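Local coordinates for dihydropteroate synthase (Anaplasma phagocytophilum, PDB 6UCZ), which probably catalyses the condensation of a pterin pyrophosphate with p-aminobenzoate to give dihydropteroate, a step of folate biosynthesis, at residues E87-W90 against S91-E95; L97-I100 against I101-H105; G196-R199 against E200-I203. All coordinates share one frame; numbering follows the deposited sequence.

Contacts 1 and 2 lie on consecutive helices, 86-93 and 97-106, and touch each other where Trp90 CZ3 rests 3.8 Å from Leu97 CD2. Contact 3 stands apart, its nearest atoms about 17 Å from contact 1 and about 14 Å from contact 2, in the turn that leads from helix 174-194 into strand 202-205. Contact 2 has four buried residues (Leu97, Ile100, Ile101, Ala104), contacts 1 and 3 two each (Glu89 and Leu93; Val197 and Ile202). Contacts 1 and 2 both rest on helix 118-127, the first chiefly through the Trp90 indole, with Leu93 beside it, the second through aliphatic groups, and contact 2 adds a surface salt bridge. In contact 3 a 3-10 turn and a water replace helical bonding.

Contact 1. Residues E87-W90 against S91-E95; sequences EEEW and SRLKE
Glu87 O receives the Ser91 N-H at 3.0 Å, a regular helical bond. Glu88 O takes two donors from the same face of its plane: Arg92 N, at 3.3 Å, and Ser91 OG, at 3.0 Å. The hydroxyl gets there because chi1 of 74° sets OG between its own backbone N and carbonyl carbon, turned back against the preceding turn. Glu89 O accepts only weak bonds from Arg92 N and Leu93 N, while Glu89 CG lies 3.9 Å from Leu93 CD1; the buried carboxylate is held by Thr115, Asn117 and Thr120. At Trp90 the carbonyl O accepts Lys94 N at 2.9 Å, almost in line with the C=O bond (169°). With CG anti to the backbone N (chi1 -176°) the indole lies along the following turn, where Lys94 CB sits over one face, 4.0 Å from the five-membered ring centroid, a CH-pi contact. Leu93 CB approaches the ring obliquely, 3.9 Å from Trp90 CE3. Beyond the segments the indole packs on Thr120, Leu123 and Leu127. Helix 86-93 thus has one side against helix 118-127 and Glu87, Glu88 and Ser91 at the surface, as an outer helix of the (beta/alpha)8 barrel typical of dihydropteroate synthases.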
loop_
_atom_site.group_PDB
_atom_site.type_symbol
_atom_site.label_atom_id
_atom_site.label_comp_id
_atom_site.label_asym_id
_atom_site.label_seq_id
_atom_site.Cartn_x
_atom_site.Cartn_y
_atom_site.Cartn_z
ATOM N N GLU A 87 9.058 14.869 11.445
ATOM C CA GLU A 87 9.728 16.032 10.870
ATOM C C GLU A 87 10.819 15.614 9.890
ATOM O O GLU A 87 10.958 16.201 8.810
ATOM C CB GLU A 87 10.318 16.917 11.970
ATOM C CG GLU A 87 9.298 17.657 12.834
ATOM C CD GLU A 87 8.806 16.838 14.015
ATOM O OE1 GLU A 87 9.187 15.654 14.130
ATOM O OE2 GLU A 87 8.063 17.390 14.856
ATOM N N GLU A 88 11.636 14.631 10.270
ATOM C CA GLU A 88 12.621 14.099 9.337
ATOM C C GLU A 88 11.935 13.495 8.121
ATOM O O GLU A 88 12.390 13.678 6.985
ATOM C CB GLU A 88 13.508 13.086 10.050
ATOM C CG GLU A 88 14.382 13.760 11.083
ATOM C CD GLU A 88 14.940 12.806 12.116
ATOM O OE1 GLU A 88 14.568 11.609 12.088
ATOM O OE2 GLU A 88 15.739 13.268 12.965
ATOM N N GLU A 89 10.834 12.776 8.340
ATOM C CA GLU A 89 10.086 12.207 7.227
ATOM C C GLU A 89 9.672 13.291 6.241
ATOM O O GLU A 89 9.866 13.152 5.027
ATOM C CB GLU A 89 8.850 11.481 7.752
ATOM C CG GLU A 89 7.971 10.890 6.659
ATOM C CD GLU A 89 6.625 10.435 7.195
ATOM O OE1 GLU A 89 6.095 11.118 8.094
ATOM O OE2 GLU A 89 6.096 9.401 6.725
ATOM N N TRP A 90 9.133 14.402 6.756
ATOM C CA TRP A 90 8.629 15.453 5.880
ATOM C C TRP A 90 9.752 16.172 5.143
ATOM O O TRP A 90 9.580 16.549 3.980
ATOM C CB TRP A 90 7.792 16.472 6.667
ATOM C CG TRP A 90 7.210 17.491 5.732
ATOM C CD1 TRP A 90 7.466 18.837 5.715
ATOM C CD2 TRP A 90 6.350 17.232 4.610
ATOM N NE1 TRP A 90 6.783 19.434 4.678
ATOM C CE2 TRP A 90 6.095 18.470 3.984
ATOM C CE3 TRP A 90 5.745 16.076 4.093
ATOM C CZ2 TRP A 90 5.270 18.585 2.864
ATOM C CZ3 TRP A 90 4.929 16.191 2.978
ATOM C CH2 TRP A 90 4.700 17.439 2.376
ATOM N N SER A 91 10.904 16.375 5.790
ATOM C CA SER A 91 12.007 17.036 5.095
ATOM C C SER A 91 12.503 16.220 3.899
ATOM O O SER A 91 13.013 16.796 2.932
ATOM C CB SER A 91 13.152 17.345 6.068
ATOM O OG SER A 91 13.873 16.182 6.419
ATOM N N ARG A 92 12.355 14.891 3.929
ATOM C CA ARG A 92 12.725 14.109 2.751
ATOM C C ARG A 92 11.696 14.254 1.642
ATOM O O ARG A 92 12.052 14.225 0.460
ATOM C CB ARG A 92 12.880 12.622 3.082
ATOM C CG ARG A 92 13.993 12.247 4.041
ATOM C CD ARG A 92 13.840 10.776 4.433
ATOM N NE ARG A 92 14.920 10.296 5.291
ATOM C CZ ARG A 92 15.109 9.018 5.618
ATOM N NH1 ARG A 92 16.126 8.678 6.400
ATOM N NH2 ARG A 92 14.283 8.081 5.166
ATOM N N LEU A 93 10.429 14.449 2.001
ATOM C CA LEU A 93 9.352 14.449 1.024
ATOM C C LEU A 93 9.143 15.812 0.371
ATOM O O LEU A 93 8.777 15.869 -0.809
ATOM C CB LEU A 93 8.049 13.995 1.693
ATOM C CG LEU A 93 8.009 12.556 2.230
ATOM C CD1 LEU A 93 6.869 12.355 3.231
ATOM C CD2 LEU A 93 7.915 11.555 1.093
ATOM N N LYS A 94 9.365 16.911 1.107
ATOM C CA LYS A 94 8.936 18.223 0.627
ATOM C C LYS A 94 9.750 18.685 -0.579
ATOM O O LYS A 94 9.287 19.550 -1.329
ATOM C CB LYS A 94 9.002 19.275 1.747
ATOM C CG LYS A 94 10.403 19.697 2.172
ATOM C CD LYS A 94 10.352 20.846 3.175
ATOM C CE LYS A 94 11.732 21.175 3.715
ATOM N NZ LYS A 94 11.711 22.371 4.598
ATOM N N GLU A 95 10.949 18.135 -0.780
ATOM C CA GLU A 95 11.763 18.526 -1.925
ATOM C C GLU A 95 11.324 17.822 -3.206
ATOM O O GLU A 95 11.537 18.347 -4.303
ATOM C CB GLU A 95 13.233 18.199 -1.653
ATOM C CG GLU A 95 13.834 18.880 -0.435
ATOM C CD GLU A 95 13.958 20.380 -0.594
ATOM O OE1 GLU A 95 14.047 20.862 -1.748
ATOM O OE2 GLU A 95 13.971 21.078 0.441
#

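Contact 2. Residues L97-I100 against I101-H105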
loop_
_atom_site.group_PDB
_atom_site.type_symbol
_atom_site.label_atom_id
_atom_site.label_comp_id
_atom_site.label_asym_id
_atom_site.label_seq_id
_atom_site.Cartn_x
_atom_site.Cartn_y
_atom_site.Cartn_z
ATOM N N LEU A 97 8.041 15.971 -3.532
ATOM C CA LEU A 97 6.609 15.761 -3.708
ATOM C C LEU A 97 5.947 16.785 -4.631
ATOM O O LEU A 97 5.066 16.383 -5.412
ATOM C CB LEU A 97 5.960 15.715 -2.318
ATOM C CG LEU A 97 4.676 14.924 -2.074
ATOM C CD1 LEU A 97 4.807 13.505 -2.628
ATOM C CD2 LEU A 97 4.392 14.869 -0.567
ATOM N N PRO A 98 6.283 18.085 -4.603
ATOM C CA PRO A 98 5.655 18.999 -5.574
ATOM C C PRO A 98 5.917 18.627 -7.028
ATOM O O PRO A 98 4.989 18.673 -7.845
ATOM C CB PRO A 98 6.266 20.362 -5.217
ATOM C CG PRO A 98 6.651 20.258 -3.799
ATOM C CD PRO A 98 7.124 18.824 -3.646
ATOM N N GLU A 99 7.155 18.272 -7.382
ATOM C CA GLU A 99 7.442 17.922 -8.771
ATOM C C GLU A 99 6.796 16.598 -9.153
ATOM O O GLU A 99 6.261 16.463 -10.258
ATOM C CB GLU A 99 8.952 17.867 -9.017
ATOM C CG GLU A 99 9.539 19.141 -9.618
ATOM C CD GLU A 99 8.928 19.498 -10.963
ATOM O OE1 GLU A 99 9.351 18.933 -11.995
ATOM O OE2 GLU A 99 8.012 20.340 -10.984
ATOM N N ILE A 100 6.820 15.616 -8.247
ATOM C CA ILE A 100 6.179 14.333 -8.513
ATOM C C ILE A 100 4.688 14.525 -8.741
ATOM O O ILE A 100 4.105 13.944 -9.666
ATOM C CB ILE A 100 6.458 13.350 -7.360
ATOM C CG1 ILE A 100 7.935 12.947 -7.341
ATOM C CG2 ILE A 100 5.533 12.118 -7.429
ATOM C CD1 ILE A 100 8.364 12.235 -6.059
ATOM N N ILE A 101 4.051 15.364 -7.919
ATOM C CA ILE A 101 2.626 15.627 -8.088
ATOM C C ILE A 101 2.363 16.308 -9.427
ATOM O O ILE A 101 1.410 15.964 -10.134
ATOM C CB ILE A 101 2.097 16.458 -6.903
ATOM C CG1 ILE A 101 2.076 15.609 -5.632
ATOM C CG2 ILE A 101 0.717 17.046 -7.203
ATOM C CD1 ILE A 101 1.944 16.445 -4.366
ATOM N N ARG A 102 3.204 17.280 -9.798
ATOM C CA ARG A 102 3.014 17.980 -11.066
ATOM C C ARG A 102 3.192 17.034 -12.249
ATOM O O ARG A 102 2.398 17.041 -13.200
ATOM C CB ARG A 102 3.982 19.161 -11.183
ATOM C CG ARG A 102 3.699 20.066 -12.387
ATOM C CD ARG A 102 4.807 21.091 -12.579
ATOM N NE ARG A 102 6.052 20.448 -12.991
ATOM C CZ ARG A 102 6.384 20.183 -14.250
ATOM N NH1 ARG A 102 5.572 20.528 -15.248
ATOM N NH2 ARG A 102 7.537 19.582 -14.509
ATOM N N ILE A 103 4.257 16.236 -12.223
ATOM C CA ILE A 103 4.537 15.341 -13.339
ATOM C C ILE A 103 3.479 14.246 -13.423
ATOM O O ILE A 103 3.006 13.906 -14.514
ATOM C CB ILE A 103 5.961 14.768 -13.193
ATOM C CG1 ILE A 103 6.992 15.895 -13.326
ATOM C CG2 ILE A 103 6.232 13.688 -14.228
ATOM C CD1 ILE A 103 8.328 15.581 -12.694
ATOM N N ALA A 104 3.066 13.699 -12.277
ATOM C CA ALA A 104 2.042 12.657 -12.285
ATOM C C ALA A 104 0.699 13.201 -12.758
ATOM O O ALA A 104 0.055 12.610 -13.632
ATOM C CB ALA A 104 1.907 12.025 -10.899
ATOM N N HIS A 105 0.251 14.324 -12.185
ATOM C CA HIS A 105 -1.056 14.850 -12.565
ATOM C C HIS A 105 -1.080 15.270 -14.029
ATOM O O HIS A 105 -2.091 15.078 -14.715
ATOM C CB HIS A 105 -1.442 16.015 -11.654
ATOM C CG HIS A 105 -1.867 15.578 -10.289
ATOM N ND1 HIS A 105 -2.208 16.467 -9.291
ATOM C CD2 HIS A 105 -1.991 14.341 -9.751
ATOM C CE1 HIS A 105 -2.530 15.797 -8.198
ATOM N NE2 HIS A 105 -2.408 14.505 -8.450
#
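Two bends bring Glu99 and Arg102 together: the glutamate turns at chi2 (-60°) and the arginine at chi3 (68°), so that carboxylate and guanidinium lie side by side and point the same way. The result is an i to i+3 salt bridge on helix 97-106, one of the outer helices of the (beta/alpha)8 barrel. Arg102 grips side-on with two nitrogens, one to each oxygen. Arg102 NE reaches Glu99 OE2 at 2.8 Å, on the syn side but tilted out of the carboxylate plane, whereas Arg102 NH2 meets the syn lone pair of Glu99 OE1 at 3.2 Å. The two planes are only 16° apart, and this paired, nearly coplanar geometry should restrict rotation of both groups.

Under the bridge runs regular alpha-helical bonding. Ile101 N, Arg102 N, Ile103 N and Ala104 N make well-aligned bonds to the carbonyls of Leu97, Pro98, Glu99 and Ile100 in turn. The apolar flank faces the protein: Leu97 CG lies 3.9 Å from Ile101 CD1, and both residues also touch Leu127 of helix 118-127, while Ile101 and Ala104 reach Val111 of strand 110-115. Ile100 and Ile103 lean on Ile56 of helix 52-64. Between the polar and apolar parts, Ile103 CD1 comes within 3.6 Å of Glu99 OE1, the oxygen that also receives Arg102 NH2.

Contact 3. Residues G196-R199 against E200-I203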
loop_
_atom_site.group_PDB
_atom_site.type_symbol
_atom_site.label_atom_id
_atom_site.label_comp_id
_atom_site.label_asym_id
_atom_site.label_seq_id
_atom_site.Cartn_x
_atom_site.Cartn_y
_atom_site.Cartn_z
ATOM N N GLY A 196 -16.333 11.379 9.779
ATOM C CA GLY A 196 -16.696 12.116 8.589
ATOM C C GLY A 196 -16.046 11.680 7.296
ATOM O O GLY A 196 -16.112 12.429 6.315
ATOM N N VAL A 197 -15.421 10.508 7.253
ATOM C CA VAL A 197 -14.857 9.978 6.013
ATOM C C VAL A 197 -15.938 9.216 5.262
ATOM O O VAL A 197 -16.574 8.309 5.812
ATOM C CB VAL A 197 -13.639 9.079 6.276
ATOM C CG1 VAL A 197 -13.175 8.438 4.960
ATOM C CG2 VAL A 197 -12.506 9.874 6.895
ATOM N N VAL A 198 -16.136 9.574 3.995
ATOM C CA VAL A 198 -17.148 8.917 3.184
ATOM C C VAL A 198 -16.756 7.464 2.948
ATOM O O VAL A 198 -15.584 7.147 2.698
ATOM C CB VAL A 198 -17.301 9.688 1.864
ATOM C CG1 VAL A 198 -17.893 8.814 0.792
ATOM C CG2 VAL A 198 -18.143 10.934 2.084
ATOM N N ARG A 199 -17.757 6.576 2.963
ATOM C CA ARG A 199 -17.502 5.138 2.951
ATOM C C ARG A 199 -16.819 4.703 1.657
ATOM O O ARG A 199 -15.954 3.817 1.670
ATOM C CB ARG A 199 -18.824 4.389 3.135
ATOM C CG ARG A 199 -18.706 2.884 3.324
ATOM C CD ARG A 199 -20.067 2.197 3.170
ATOM N NE ARG A 199 -20.040 0.779 3.537
ATOM C CZ ARG A 199 -19.647 -0.213 2.739
ATOM N NH1 ARG A 199 -19.227 0.039 1.503
ATOM N NH2 ARG A 199 -19.667 -1.465 3.182
ATOM N N GLU A 200 -17.185 5.322 0.532
ATOM C CA GLU A 200 -16.600 4.971 -0.759
ATOM C C GLU A 200 -15.111 5.286 -0.852
ATOM O O GLU A 200 -14.422 4.703 -1.693
ATOM C CB GLU A 200 -17.343 5.684 -1.893
ATOM C CG GLU A 200 -18.800 5.257 -2.051
ATOM C CD GLU A 200 -19.727 5.960 -1.082
ATOM O OE1 GLU A 200 -19.673 7.201 -1.019
ATOM O OE2 GLU A 200 -20.492 5.280 -0.371
ATOM N N ARG A 201 -14.588 6.180 -0.018
ATOM C CA ARG A 201 -13.186 6.562 -0.133
ATOM C C ARG A 201 -12.232 5.693 0.683
ATOM O O ARG A 201 -11.031 5.982 0.701
ATOM C CB ARG A 201 -13.006 8.036 0.231
ATOM C CG ARG A 201 -13.592 8.962 -0.821
ATOM C CD ARG A 201 -13.659 10.376 -0.355
ATOM N NE ARG A 201 -14.253 11.245 -1.370
ATOM C CZ ARG A 201 -14.863 12.397 -1.104
ATOM N NH1 ARG A 201 -14.964 12.817 0.148
ATOM N NH2 ARG A 201 -15.375 13.128 -2.093
ATOM N N ILE A 202 -12.719 4.642 1.348
ATOM C CA ILE A 202 -11.894 3.819 2.232
ATOM C C ILE A 202 -11.457 2.560 1.491
ATOM O O ILE A 202 -12.291 1.849 0.919
ATOM C CB ILE A 202 -12.653 3.452 3.516
ATOM C CG1 ILE A 202 -13.017 4.716 4.298
ATOM C CG2 ILE A 202 -11.799 2.508 4.364
ATOM C CD1 ILE A 202 -13.998 4.477 5.435
ATOM N N ILE A 203 -10.159 2.246 1.562
ATOM C CA ILE A 203 -9.562 1.083 0.910
ATOM C C ILE A 203 -8.874 0.226 1.967
ATOM O O ILE A 203 -8.180 0.752 2.845
ATOM C CB ILE A 203 -8.559 1.527 -0.177
ATOM C CG1 ILE A 203 -9.243 2.447 -1.198
ATOM C CG2 ILE A 203 -7.937 0.336 -0.863
ATOM C CD1 ILE A 203 -8.274 3.382 -1.932
HETATM O O HOH W 1 -14.475 11.583 2.812
#
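Val197 and Ile202 supply the apolar part of this turn. Val197 CG1 lies 3.8 Å from Ile202 CG1, and the two side chains cross at a slant, one just after helix 174-194 and the other at the start of strand 202-205. Both also press on Leu192 of that helix, and Val197 reaches Ala147 and Ala148 of helix 143-148.

Backbone bonds close the turn. Arg201 N donates to Val198 O at 3.1 Å with an N-H...O angle of 153°, an i to i+3 bond of the 3-10 kind; the donor stands 51° out of the carbonyl plane. A weaker, longer bond follows from Ile202 N to Arg199 O at 3.4 Å. Just before, Gly196 is the C-prime residue of a Schellman motif that ends the helix, its positive phi (102°) turning the chain toward Val197. The turn leads into strand 202-205 of the (beta/alpha)8 barrel, where backbone bonds join Arg201 and Ile203 to Ile154 of the neighbouring strand 153-157.

Water and charged side chains make up the third group. One water accepts from Val198 N at 2.9 Å and from Arg201 NH1 at 3.0 Å, lying at the edge of the guanidinium in its plane. The extended Arg201 chain, from CG to NE, carries NH1 back to this water, and Val198 CG2 approaches the same guanidinium obliquely. Arg199 has its cation-pi partner in Phe232.

Taken together, the chemistry implies an alpha-to-beta connection whose inner side is lined by the aliphatic groups of Val197 and Ile202, packed against helix 174-194, while the Val198 amide, outside the regular helix and strand, is satisfied by a water that ties it to Arg201.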